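Local atomic coordinates of Fe(2+) transporter FeoB (Methanocaldococcus jannaschii, PDB entry 2WJI), a protein that binds GTP and GDP through its G domain, the part described here, and is probably the transporter of a GTP-driven ferrous iron uptake system. Residues I6-N11 and F52-L57. Numbering follows the deposited sequence.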
loop_
_atom_site.group_PDB
_atom_site.type_symbol
_atom_site.label_atom_id
_atom_site.label_comp_id
_atom_site.label_asym_id
_atom_site.label_seq_id
_atom_site.Cartn_x
_atom_site.Cartn_y
_atom_site.Cartn_z
ATOM N N ILE A 6 3.128 -6.659 7.478
ATOM C CA ILE A 6 2.944 -5.718 6.377
ATOM C C ILE A 6 1.913 -4.657 6.751
ATOM O O ILE A 6 0.865 -4.986 7.310
ATOM C CB ILE A 6 2.453 -6.484 5.105
ATOM C CG1 ILE A 6 3.278 -7.757 4.899
ATOM C CG2 ILE A 6 2.493 -5.602 3.878
ATOM C CD1 ILE A 6 4.637 -7.512 4.287
ATOM N N ALA A 7 2.208 -3.388 6.457
ATOM C CA ALA A 7 1.256 -2.303 6.677
ATOM C C ALA A 7 0.884 -1.642 5.359
ATOM O O ALA A 7 1.756 -1.396 4.528
ATOM C CB ALA A 7 1.841 -1.255 7.629
ATOM N N LEU A 8 -0.408 -1.361 5.182
ATOM C CA LEU A 8 -0.902 -0.582 4.053
ATOM C C LEU A 8 -1.043 0.871 4.501
ATOM O O LEU A 8 -1.609 1.152 5.564
ATOM C CB LEU A 8 -2.265 -1.103 3.593
ATOM C CG LEU A 8 -2.374 -2.619 3.379
ATOM C CD1 LEU A 8 -3.777 -3.018 2.923
ATOM C CD2 LEU A 8 -1.321 -3.106 2.388
ATOM N N ILE A 9 -0.527 1.795 3.705
ATOM C CA ILE A 9 -0.641 3.205 4.064
ATOM C C ILE A 9 -0.788 4.016 2.802
ATOM O O ILE A 9 -0.263 3.636 1.751
ATOM C CB ILE A 9 0.573 3.697 4.885
ATOM C CG1 ILE A 9 0.247 5.027 5.591
ATOM C CG2 ILE A 9 1.807 3.836 4.002
ATOM C CD1 ILE A 9 1.340 5.504 6.525
ATOM N N GLY A 10 -1.548 5.106 2.889
ATOM C CA GLY A 10 -1.803 5.959 1.742
ATOM C C GLY A 10 -2.862 7.029 2.007
ATOM O O GLY A 10 -3.567 6.990 3.014
ATOM N N ASN A 11 -2.973 7.979 1.090
ATOM C CA ASN A 11 -3.990 9.039 1.157
ATOM C C ASN A 11 -5.417 8.510 1.311
ATOM O O ASN A 11 -5.729 7.400 0.874
ATOM C CB ASN A 11 -3.934 9.894 -0.113
ATOM C CG ASN A 11 -2.667 10.715 -0.216
ATOM O OD1 ASN A 11 -1.835 10.724 0.696
ATOM N ND2 ASN A 11 -2.505 11.404 -1.339
ATOM N N PHE A 52 1.693 -13.674 5.533
ATOM C CA PHE A 52 1.827 -12.225 5.536
ATOM C C PHE A 52 0.667 -11.600 6.301
ATOM O O PHE A 52 -0.478 -11.639 5.852
ATOM C CB PHE A 52 1.903 -11.701 4.094
ATOM C CG PHE A 52 3.073 -12.250 3.319
ATOM C CD1 PHE A 52 4.227 -11.497 3.151
ATOM C CD2 PHE A 52 3.037 -13.538 2.799
ATOM C CE1 PHE A 52 5.314 -12.009 2.447
ATOM C CE2 PHE A 52 4.125 -14.060 2.097
ATOM C CZ PHE A 52 5.262 -13.291 1.922
ATOM N N LYS A 53 0.970 -11.060 7.479
ATOM C CA LYS A 53 -0.023 -10.396 8.306
ATOM C C LYS A 53 -0.149 -8.941 7.859
ATOM O O LYS A 53 0.844 -8.218 7.761
ATOM C CB LYS A 53 0.367 -10.483 9.790
ATOM C CG LYS A 53 0.501 -11.918 10.302
ATOM C CD LYS A 53 1.226 -11.971 11.648
ATOM C CE LYS A 53 1.468 -13.409 12.097
ATOM N NZ LYS A 53 2.154 -13.471 13.418
ATOM N N VAL A 54 -1.377 -8.519 7.587
ATOM C CA VAL A 54 -1.618 -7.209 6.998
ATOM C C VAL A 54 -2.392 -6.308 7.953
ATOM O O VAL A 54 -3.393 -6.721 8.547
ATOM C CB VAL A 54 -2.391 -7.325 5.674
ATOM C CG1 VAL A 54 -2.533 -5.956 5.008
ATOM C CG2 VAL A 54 -1.709 -8.318 4.731
ATOM N N VAL A 55 -1.914 -5.076 8.099
ATOM C CA VAL A 55 -2.637 -4.059 8.850
ATOM C C VAL A 55 -2.909 -2.854 7.955
ATOM O O VAL A 55 -2.016 -2.381 7.243
ATOM C CB VAL A 55 -1.868 -3.618 10.115
ATOM C CG1 VAL A 55 -0.536 -3.008 9.737
ATOM C CG2 VAL A 55 -2.693 -2.631 10.920
ATOM N N ASP A 56 -4.150 -2.374 7.993
ATOM C CA ASP A 56 -4.597 -1.263 7.169
ATOM C C ASP A 56 -4.577 -0.021 8.051
ATOM O O ASP A 56 -5.386 0.101 8.971
ATOM C CB ASP A 56 -6.014 -1.544 6.669
ATOM C CG ASP A 56 -6.444 -0.618 5.532
ATOM O OD1 ASP A 56 -5.666 0.280 5.152
ATOM O OD2 ASP A 56 -7.572 -0.797 5.012
ATOM N N LEU A 57 -3.634 0.877 7.787
ATOM C CA LEU A 57 -3.475 2.090 8.587
ATOM C C LEU A 57 -4.411 3.186 8.102
ATOM O O LEU A 57 -4.769 3.233 6.909
ATOM C CB LEU A 57 -2.019 2.580 8.565
ATOM C CG LEU A 57 -0.964 1.643 9.172
ATOM C CD1 LEU A 57 0.451 2.131 8.863
ATOM C CD2 LEU A 57 -1.158 1.490 10.679
HETATM O O HOH W 1 -2.907 4.786 5.463
#
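L8 sets its CG anti to its own carbonyl carbon (chi1 -49°), and V54 holds CG1 anti to its backbone N (chi1 -175°); the two branched groups thereby meet obliquely, L8 CG lying 3.7 Å from V54 CG1. F20 of helix 16-24 touches both, so the pair lies on the side of the sheet that this helix packs against. With an alanine in place of L8, V54 CG1 and F20 would probably lose their shared partner and a gap would open beneath the helix. On the opposite face, V55 directs CG1 against A7, 3.6 Å from A7 CB, while L57 CD1 reaches the same methyl at 3.9 Å. The small A7 suits a spot that Y76 of helix 68-80 and P82 also touch; beta-branched V54 and V55 suit extended strand, and the longer L57 can span to A7 from beyond its end. I6, flexible enough to extend CD1, brings it to the edge of the flat F52 ring, close to its plane.

The backbones form a parallel ladder in which I6 N donates to K53 O, V55 N to I6 O, L8 N to V55 O (2.8 Å, N-H...O 170°) and L57 N to L8 O. Beyond it the chains separate, and a water links G10 N (2.9 Å) to L57 O (2.8 Å). These are adjacent strands of a P-loop GTPase sheet: 6-11 ends in the first two residues of the GTP-binding loop, G10 and N11. D56, its side chain about 5 Å from the bound magnesium, touches K16 and S17, a place suited to a carboxylate. Apolar packing and backbone bonds thus join the start of that loop, in parallel register, to a segment predicted to bind GTP.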